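PDB 6W6Z: BLUF domain-containing protein from Acinetobacter baumannii, which probably serves as a blue-light photoreceptor, sensing light through a flavin, here flavin mononucleotide, held in its BLUF domain. Local coordinates for residues Q51-E54 with V59-R62; D31-N36 with W92-V97; D24-A29 with G40-A45. All coordinates share one frame; numbering follows the deposited sequence.

In the fold
All three contacts surround the flavin mononucleotide on one mixed five-stranded sheet. Their centres lie about 8 Å (contacts 2 and 3), 11 Å (contacts 1 and 2) and 13 Å (contacts 1 and 3) apart. Contacts 2 and 3 share helix 18-36 and reach the neighbouring strands 95-98 and 39-45; contact 1 joins the next strand, 48-54, to helix 57-67. Along the chain, contact 3 closes before contact 1 opens, while contact 2 crosses contact 3 and encloses contact 1 in its long loop. Gln51, Asn33 and Met94 thus come from distant parts of the sequence to meet at one edge of the flavin.

Contact 1. Residues Q51-E54 with V59-R62; sequences QCLE and VVER. With FMN (flavin mononucleotide), chain B.
Leu53 and Val60 bring the end of strand 48-54 against the first turn of helix 57-67, in a small buried contact beside the flavin. Along the strand, Gln51 comes first and does not reach the helix. With CG anti to the backbone N (chi1 -168°) and the next bond extended, its amide is carried straight out to the flavin edge. There Gln51 NE2 donates to FMN N5 over 3.0 Å at a fairly straight 156°, and makes a weak, strongly bent bond to FMN O4 at 3.1 Å. OE1 bonds to the hydroxyl of Tyr7, so both ends of the amide are engaged. Cys52 contributes through its backbone, which pairs with Val41 of the adjacent strand.

Leu53 points at the helix. Leu53 CB lies 4.0 Å from Val60 CG1, while the leucine branch ending in CD2 runs on toward the cofactor and stops 3.6 Å from FMN O4. One leucine therefore touches the helix near its root and the flavin at its end. The second methyl of Val60, CG2, rests 3.9 Å from Glu54 C, so the valine spans from Leu53 to the backbone of the next residue. The Glu54 side chain leaves in the other direction, to a salt bridge with Arg4 and hydrogen bonds with His87 ND1 and Phe89 N.

A central strand leading into a helix that packs back on the sheet belongs to the ferredoxin-like BLUF fold, and the linked tyrosine, glutamine and flavin N5 are the hallmark of its light-sensing site.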
# COMPACT_ATOMS: atom_id res chain seq x y z
N GLN A 51 2.08 -0.33 2.47
CA GLN A 51 2.16 -0.58 1.03
C GLN A 51 3.27 -1.58 0.73
O GLN A 51 4.36 -1.51 1.35
CB GLN A 51 2.34 0.71 0.25
CG GLN A 51 2.14 0.51 -1.23
CD GLN A 51 2.20 1.79 -2.03
OE1 GLN A 51 2.99 2.69 -1.72
NE2 GLN A 51 1.33 1.89 -3.03
N CYS A 52 3.03 -2.42 -0.25
CA CYS A 52 4.08 -3.29 -0.83
C CYS A 52 4.17 -2.97 -2.32
O CYS A 52 3.11 -2.88 -2.96
CB CYS A 52 3.73 -4.72 -0.44
SG CYS A 52 4.47 -5.97 -1.51
N LEU A 53 5.38 -2.68 -2.81
CA LEU A 53 5.70 -2.42 -4.23
C LEU A 53 6.53 -3.58 -4.75
O LEU A 53 7.52 -3.96 -4.07
CB LEU A 53 6.48 -1.11 -4.35
CG LEU A 53 5.82 0.14 -3.75
CD1 LEU A 53 6.78 1.31 -3.76
CD2 LEU A 53 4.55 0.48 -4.50
N GLU A 54 6.21 -4.08 -5.94
CA GLU A 54 6.98 -5.18 -6.60
C GLU A 54 7.41 -4.74 -7.99
O GLU A 54 6.53 -4.27 -8.74
CB GLU A 54 6.14 -6.44 -6.82
CG GLU A 54 5.69 -7.14 -5.57
CD GLU A 54 4.67 -8.27 -5.78
OE1 GLU A 54 4.04 -8.36 -6.85
OE2 GLU A 54 4.47 -9.03 -4.85
N VAL A 59 13.42 1.08 -10.40
CA VAL A 59 12.11 1.78 -10.55
C VAL A 59 11.40 1.82 -9.20
O VAL A 59 10.84 2.88 -8.84
CB VAL A 59 11.22 1.18 -11.65
CG1 VAL A 59 10.66 -0.19 -11.33
CG2 VAL A 59 10.10 2.15 -11.98
N VAL A 60 11.39 0.70 -8.48
CA VAL A 60 10.73 0.59 -7.16
C VAL A 60 11.38 1.59 -6.22
O VAL A 60 10.61 2.27 -5.43
CB VAL A 60 10.78 -0.85 -6.60
CG1 VAL A 60 10.43 -0.87 -5.11
CG2 VAL A 60 9.88 -1.80 -7.38
N GLU A 61 12.72 1.68 -6.23
CA GLU A 61 13.47 2.56 -5.29
C GLU A 61 13.19 4.03 -5.62
O GLU A 61 12.98 4.80 -4.70
CB GLU A 61 14.97 2.23 -5.27
CG GLU A 61 15.26 1.07 -4.34
CD GLU A 61 16.67 0.50 -4.31
OE1 GLU A 61 16.90 -0.45 -3.52
OE2 GLU A 61 17.51 0.98 -5.06
N ARG A 62 13.15 4.39 -6.90
CA ARG A 62 12.86 5.76 -7.36
C ARG A 62 11.40 6.10 -7.00
O ARG A 62 11.15 7.23 -6.48
CB ARG A 62 13.24 5.87 -8.84
N1 FMN B . 2.26 6.74 -6.84
C2 FMN B . 2.52 5.76 -7.73
O2 FMN B . 2.88 6.11 -8.90
N3 FMN B . 2.52 4.46 -7.38
C4 FMN B . 2.20 4.03 -6.15
O4 FMN B . 2.17 2.85 -5.84
C4A FMN B . 1.85 5.03 -5.15
N5 FMN B . 1.50 4.72 -3.92
C5A FMN B . 1.26 5.73 -3.04
C6 FMN B . 0.89 5.38 -1.76
C7 FMN B . 0.66 6.36 -0.81
C7M FMN B . 0.24 5.91 0.56
C8 FMN B . 0.65 7.79 -1.17
C8M FMN B . 0.34 8.81 -0.09
C9 FMN B . 1.03 8.13 -2.46
C9A FMN B . 1.29 7.14 -3.40
N10 FMN B . 1.61 7.45 -4.72
C10 FMN B . 1.91 6.42 -5.59
C1' FMN B . 1.66 8.86 -5.24
C2' FMN B . 3.02 9.51 -5.31
O2' FMN B . 3.43 9.87 -3.98
C3' FMN B . 2.89 10.78 -6.20
O3' FMN B . 1.75 11.56 -5.84
C4' FMN B . 2.68 10.47 -7.66
O4' FMN B . 3.72 9.58 -8.13
C5' FMN B . 2.73 11.77 -8.50
O5' FMN B . 4.01 12.44 -8.44
P FMN B . 4.37 13.79 -9.31
O1P FMN B . 4.05 14.92 -8.35
O2P FMN B . 5.85 13.58 -9.61
O3P FMN B . 3.48 13.80 -10.54

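Contact 2. Residues D31-N36 with W92-V97; sequences DFNDLN and WSMKYV. With FMN (flavin mononucleotide), chain B.
Asn33, on helix 18-36, turns its side-chain amide between the flavin and the backbone of Ser93. The amide is well tilted from the flavin plane, yet both of its ends meet the pyrimidine edge. Asn33 OD1 accepts from FMN N3 over 2.9 Å, nearly straight at 174°, and Asn33 ND2 donates to FMN O4 at 3.1 Å. The second donor direction of Asn33 ND2 goes to Ser93 O, 3.0 Å away at 167°. Ser93 O lies in the amide plane, but seen from the serine the donor stands well above the carbonyl plane, 42° out of it. CG lies beside the backbone N and OD1 nearly eclipses CA, which turns OD1 toward FMN N3 and leaves ND2 between FMN O4 and Ser93 O.

Met94 closes in beside the same nitrogen. Its chain bends at chi2 and chi3, folding Met94 CE back to 3.3 Å from Asn33 ND2 and alongside FMN O4. At the outer side, Ser93 OG sits 3.0 Å from Asp34 OD2, and a water hydrogen-bonded to Ser93 OG makes a weak, long bond to Asn33 O. Arg30 NE bonds to Met94 O, giving the loop another tie to the helix.

The chemistry supports this orientation of the Asn33 amide, oxygen to a flavin donor and nitrogen to two acceptors; flavin recognition and the position of residues 92-94 are therefore probably coupled through this side chain.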
# COMPACT_ATOMS: atom_id res chain seq x y z
N ASP A 31 -2.13 4.14 -12.72
CA ASP A 31 -1.63 4.68 -14.01
C ASP A 31 -0.11 4.58 -14.05
O ASP A 31 0.40 3.99 -15.02
CB ASP A 31 -2.04 6.14 -14.22
N PHE A 32 0.60 5.11 -13.04
CA PHE A 32 2.10 5.17 -13.04
C PHE A 32 2.65 3.74 -13.00
O PHE A 32 3.62 3.43 -13.72
CB PHE A 32 2.67 6.01 -11.89
N ASN A 33 2.06 2.89 -12.16
CA ASN A 33 2.59 1.53 -11.90
C ASN A 33 2.46 0.68 -13.16
O ASN A 33 3.40 -0.05 -13.48
CB ASN A 33 1.87 0.90 -10.71
CG ASN A 33 2.31 1.56 -9.43
OD1 ASN A 33 3.08 2.52 -9.44
ND2 ASN A 33 1.84 1.05 -8.31
N ASP A 34 1.30 0.78 -13.82
CA ASP A 34 1.00 0.02 -15.07
C ASP A 34 2.03 0.40 -16.13
O ASP A 34 2.55 -0.52 -16.79
CB ASP A 34 -0.46 0.24 -15.51
CG ASP A 34 -1.16 -1.02 -15.97
OD1 ASP A 34 -0.53 -1.83 -16.68
OD2 ASP A 34 -2.35 -1.19 -15.60
N LEU A 35 2.36 1.68 -16.25
CA LEU A 35 3.35 2.20 -17.23
C LEU A 35 4.77 1.76 -16.86
O LEU A 35 5.59 1.72 -17.77
CB LEU A 35 3.31 3.73 -17.28
CG LEU A 35 2.07 4.36 -17.92
CD1 LEU A 35 2.36 5.81 -18.29
CD2 LEU A 35 1.59 3.57 -19.13
N ASN A 36 5.07 1.51 -15.59
CA ASN A 36 6.48 1.38 -15.17
C ASN A 36 6.74 -0.02 -14.63
O ASN A 36 7.83 -0.20 -14.07
CB ASN A 36 6.85 2.47 -14.19
CG ASN A 36 6.98 3.79 -14.91
OD1 ASN A 36 5.97 4.41 -15.24
ND2 ASN A 36 8.20 4.17 -15.23
N TRP A 92 -2.40 -7.00 -9.79
CA TRP A 92 -2.80 -5.58 -9.55
C TRP A 92 -1.64 -4.60 -9.70
O TRP A 92 -0.62 -4.73 -8.96
CB TRP A 92 -3.39 -5.42 -8.16
CG TRP A 92 -4.46 -6.40 -7.80
CD1 TRP A 92 -5.80 -6.23 -7.96
CD2 TRP A 92 -4.30 -7.65 -7.11
NE1 TRP A 92 -6.47 -7.31 -7.49
CE2 TRP A 92 -5.59 -8.19 -6.93
CE3 TRP A 92 -3.20 -8.35 -6.60
CZ2 TRP A 92 -5.81 -9.42 -6.31
CZ3 TRP A 92 -3.41 -9.57 -6.00
CH2 TRP A 92 -4.70 -10.10 -5.86
N SER A 93 -1.85 -3.58 -10.52
CA SER A 93 -1.01 -2.35 -10.59
C SER A 93 -0.92 -1.72 -9.20
O SER A 93 0.22 -1.45 -8.74
CB SER A 93 -1.52 -1.41 -11.64
OG SER A 93 -1.26 -2.01 -12.91
N MET A 94 -2.04 -1.65 -8.52
CA MET A 94 -2.09 -1.36 -7.06
C MET A 94 -3.42 -1.83 -6.47
O MET A 94 -4.42 -1.10 -6.62
CB MET A 94 -1.94 0.13 -6.78
CG MET A 94 -1.77 0.42 -5.29
SD MET A 94 -0.56 -0.61 -4.39
CE MET A 94 0.88 -0.36 -5.43
N LYS A 95 -3.41 -2.98 -5.81
CA LYS A 95 -4.58 -3.53 -5.12
C LYS A 95 -4.89 -2.59 -3.96
O LYS A 95 -3.95 -2.08 -3.36
CB LYS A 95 -4.32 -4.95 -4.60
CG LYS A 95 -5.54 -5.66 -4.04
CD LYS A 95 -5.25 -7.04 -3.52
CE LYS A 95 -6.49 -7.84 -3.27
NZ LYS A 95 -6.17 -9.21 -2.81
N TYR A 96 -6.15 -2.43 -3.65
CA TYR A 96 -6.58 -1.69 -2.45
C TYR A 96 -7.32 -2.64 -1.52
O TYR A 96 -8.32 -3.24 -1.94
CB TYR A 96 -7.46 -0.52 -2.85
CG TYR A 96 -7.82 0.35 -1.67
CD1 TYR A 96 -6.83 0.89 -0.86
CD2 TYR A 96 -9.12 0.58 -1.34
CE1 TYR A 96 -7.14 1.70 0.22
CE2 TYR A 96 -9.45 1.40 -0.27
CZ TYR A 96 -8.45 1.93 0.54
OH TYR A 96 -8.78 2.72 1.60
N VAL A 97 -6.87 -2.68 -0.27
CA VAL A 97 -7.51 -3.49 0.81
C VAL A 97 -7.75 -2.62 2.04
O VAL A 97 -6.85 -1.90 2.47
CB VAL A 97 -6.62 -4.70 1.15
CG1 VAL A 97 -7.23 -5.58 2.22
CG2 VAL A 97 -6.31 -5.49 -0.09
N1 FMN B . 2.26 6.74 -6.84
C2 FMN B . 2.52 5.76 -7.73
O2 FMN B . 2.88 6.11 -8.90
N3 FMN B . 2.52 4.46 -7.38
C4 FMN B . 2.20 4.03 -6.15
O4 FMN B . 2.17 2.85 -5.84
C4A FMN B . 1.85 5.03 -5.15
N5 FMN B . 1.50 4.72 -3.92
C5A FMN B . 1.26 5.73 -3.04
C6 FMN B . 0.89 5.38 -1.76
C7 FMN B . 0.66 6.36 -0.81
C7M FMN B . 0.24 5.91 0.56
C8 FMN B . 0.65 7.79 -1.17
C8M FMN B . 0.34 8.81 -0.09
C9 FMN B . 1.03 8.13 -2.46
C9A FMN B . 1.29 7.14 -3.40
N10 FMN B . 1.61 7.45 -4.72
C10 FMN B . 1.91 6.42 -5.59
C1' FMN B . 1.66 8.86 -5.24
C2' FMN B . 3.02 9.51 -5.31
O2' FMN B . 3.43 9.87 -3.98
C3' FMN B . 2.89 10.78 -6.20
O3' FMN B . 1.75 11.56 -5.84
C4' FMN B . 2.68 10.47 -7.66
O4' FMN B . 3.72 9.58 -8.13
C5' FMN B . 2.73 11.77 -8.50
O5' FMN B . 4.01 12.44 -8.44
P FMN B . 4.37 13.79 -9.31
O1P FMN B . 4.05 14.92 -8.35
O2P FMN B . 5.85 13.58 -9.61
O3P FMN B . 3.48 13.80 -10.54
O HOH W 1 1.63 -3.01 -13.13

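Contact 3. Residues D24-A29 with G40-A45; sequences DILTEA and GVLYYA. With FMN (flavin mononucleotide), chain B.
This is a buried aliphatic contact of helix on sheet: Ile25 and Leu26 of helix 18-36 close over Leu42 of strand 39-45, directly beside the dimethylbenzene end of the flavin. The backbones stay well apart, 8.6 Å between Leu26 CA and Leu42 CA, and branched side chains fill the interval.

Leu42 carries the strand side. Its CG stands anti to the backbone N (chi1 -175°), which sends the fork out toward the helix. Leu42 CD2 is the branch that meets it, 3.8 Å from Ile25 CG2 and 4.2 Å from Leu26 CD2, whereas Leu42 CD1 comes to 3.9 Å from the flavin methyl C7M. The Ile25 chain meets Leu42 at about a right angle; that of Leu26 runs slantwise to it, with its end leaning in toward the strand.

In the BLUF fold, a ferredoxin-like arrangement, the isoalloxazine stands between the two helices that pack on the sheet, and this contact supplies part of one wall. Ile25 lies over one flavin face, its CG2 3.8 Å from FMN C6 and its CD1 against C8M. One turn on, Ala29 covers the pyrimidine part of the same face, with Ala29 CB 3.4 Å from FMN C4. The helix comes close enough here for Ala29 CA to lie 3.4 Å from FMN N3.

Glu28 serves the ribityl chain instead. Extended beyond CG, it brings Glu28 OE1 to 2.7 Å from FMN O3'. The same carboxylate oxygen forms a salt bridge with Arg72, and Phe49 of strand 48-54 touches both Ile25 and Leu42 from the sheet.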
# COMPACT_ATOMS: atom_id res chain seq x y z
N ASP A 24 -7.66 9.60 -5.24
CA ASP A 24 -6.51 10.25 -5.96
C ASP A 24 -5.25 9.37 -5.92
O ASP A 24 -4.61 9.09 -7.00
CB ASP A 24 -6.19 11.61 -5.37
CG ASP A 24 -7.14 12.73 -5.78
OD1 ASP A 24 -7.92 12.55 -6.71
OD2 ASP A 24 -7.08 13.77 -5.14
N ILE A 25 -4.90 8.87 -4.74
CA ILE A 25 -3.71 7.97 -4.60
C ILE A 25 -3.86 6.76 -5.54
O ILE A 25 -2.92 6.44 -6.27
CB ILE A 25 -3.54 7.56 -3.13
CG1 ILE A 25 -3.13 8.76 -2.27
CG2 ILE A 25 -2.57 6.41 -3.01
CD1 ILE A 25 -3.24 8.50 -0.78
N LEU A 26 -4.99 6.07 -5.51
CA LEU A 26 -5.18 4.85 -6.36
C LEU A 26 -5.20 5.21 -7.85
O LEU A 26 -4.66 4.42 -8.68
CB LEU A 26 -6.46 4.14 -5.92
CG LEU A 26 -6.42 3.55 -4.52
CD1 LEU A 26 -7.81 3.09 -4.11
CD2 LEU A 26 -5.40 2.42 -4.43
N THR A 27 -5.85 6.30 -8.22
CA THR A 27 -5.82 6.75 -9.64
C THR A 27 -4.36 6.96 -10.07
O THR A 27 -4.01 6.45 -11.14
CB THR A 27 -6.59 8.06 -9.86
OG1 THR A 27 -7.94 7.84 -9.51
CG2 THR A 27 -6.49 8.53 -11.29
N GLU A 28 -3.57 7.70 -9.29
CA GLU A 28 -2.15 8.00 -9.64
C GLU A 28 -1.35 6.69 -9.68
O GLU A 28 -0.63 6.44 -10.68
CB GLU A 28 -1.52 8.95 -8.64
CG GLU A 28 -2.13 10.35 -8.63
CD GLU A 28 -1.77 11.14 -7.39
OE1 GLU A 28 -0.67 10.91 -6.87
OE2 GLU A 28 -2.60 11.96 -6.91
N ALA A 29 -1.46 5.88 -8.62
CA ALA A 29 -0.67 4.63 -8.46
C ALA A 29 -0.94 3.71 -9.65
O ALA A 29 -0.02 3.19 -10.28
CB ALA A 29 -1.02 3.94 -7.17
N GLY A 40 1.51 -4.27 -6.73
CA GLY A 40 1.52 -4.26 -5.25
C GLY A 40 0.16 -4.08 -4.64
O GLY A 40 -0.91 -4.31 -5.27
N VAL A 41 0.20 -3.70 -3.37
CA VAL A 41 -1.04 -3.57 -2.59
C VAL A 41 -0.88 -2.42 -1.61
O VAL A 41 0.21 -2.25 -1.08
CB VAL A 41 -1.38 -4.90 -1.87
CG1 VAL A 41 -0.21 -5.40 -1.04
CG2 VAL A 41 -2.66 -4.78 -1.05
N LEU A 42 -1.98 -1.71 -1.40
CA LEU A 42 -2.10 -0.56 -0.47
C LEU A 42 -3.19 -0.97 0.49
O LEU A 42 -4.28 -1.24 0.02
CB LEU A 42 -2.46 0.73 -1.21
CG LEU A 42 -2.50 1.98 -0.32
CD1 LEU A 42 -1.12 2.27 0.27
CD2 LEU A 42 -3.02 3.19 -1.07
N TYR A 43 -2.88 -0.99 1.78
CA TYR A 43 -3.84 -1.25 2.87
C TYR A 43 -4.00 0.07 3.57
O TYR A 43 -3.01 0.74 3.86
CB TYR A 43 -3.31 -2.34 3.81
CG TYR A 43 -3.99 -2.44 5.15
CD1 TYR A 43 -5.19 -3.13 5.30
CD2 TYR A 43 -3.42 -1.91 6.29
CE1 TYR A 43 -5.78 -3.28 6.55
CE2 TYR A 43 -4.03 -1.99 7.54
CZ TYR A 43 -5.21 -2.70 7.66
OH TYR A 43 -5.83 -2.83 8.89
N TYR A 44 -5.23 0.42 3.91
CA TYR A 44 -5.53 1.62 4.71
C TYR A 44 -6.42 1.21 5.86
O TYR A 44 -7.47 0.58 5.60
CB TYR A 44 -6.24 2.70 3.88
CG TYR A 44 -6.62 3.88 4.73
CD1 TYR A 44 -5.65 4.78 5.17
CD2 TYR A 44 -7.90 4.00 5.25
CE1 TYR A 44 -5.97 5.81 6.04
CE2 TYR A 44 -8.25 5.05 6.09
CZ TYR A 44 -7.27 5.93 6.52
OH TYR A 44 -7.59 6.94 7.39
N ALA A 45 -6.08 1.62 7.07
CA ALA A 45 -6.98 1.48 8.24
C ALA A 45 -6.49 2.38 9.36
O ALA A 45 -5.25 2.67 9.42
CB ALA A 45 -7.00 0.05 8.69
N1 FMN B . 2.26 6.74 -6.84
C2 FMN B . 2.52 5.76 -7.73
O2 FMN B . 2.88 6.11 -8.90
N3 FMN B . 2.52 4.46 -7.38
C4 FMN B . 2.20 4.03 -6.15
O4 FMN B . 2.17 2.85 -5.84
C4A FMN B . 1.85 5.03 -5.15
N5 FMN B . 1.50 4.72 -3.92
C5A FMN B . 1.26 5.73 -3.04
C6 FMN B . 0.89 5.38 -1.76
C7 FMN B . 0.66 6.36 -0.81
C7M FMN B . 0.24 5.91 0.56
C8 FMN B . 0.65 7.79 -1.17
C8M FMN B . 0.34 8.81 -0.09
C9 FMN B . 1.03 8.13 -2.46
C9A FMN B . 1.29 7.14 -3.40
N10 FMN B . 1.61 7.45 -4.72
C10 FMN B . 1.91 6.42 -5.59
C1' FMN B . 1.66 8.86 -5.24
C2' FMN B . 3.02 9.51 -5.31
O2' FMN B . 3.43 9.87 -3.98
C3' FMN B . 2.89 10.78 -6.20
O3' FMN B . 1.75 11.56 -5.84
C4' FMN B . 2.68 10.47 -7.66
O4' FMN B . 3.72 9.58 -8.13
C5' FMN B . 2.73 11.77 -8.50
O5' FMN B . 4.01 12.44 -8.44
P FMN B . 4.37 13.79 -9.31
O1P FMN B . 4.05 14.92 -8.35
O2P FMN B . 5.85 13.58 -9.61
O3P FMN B . 3.48 13.80 -10.54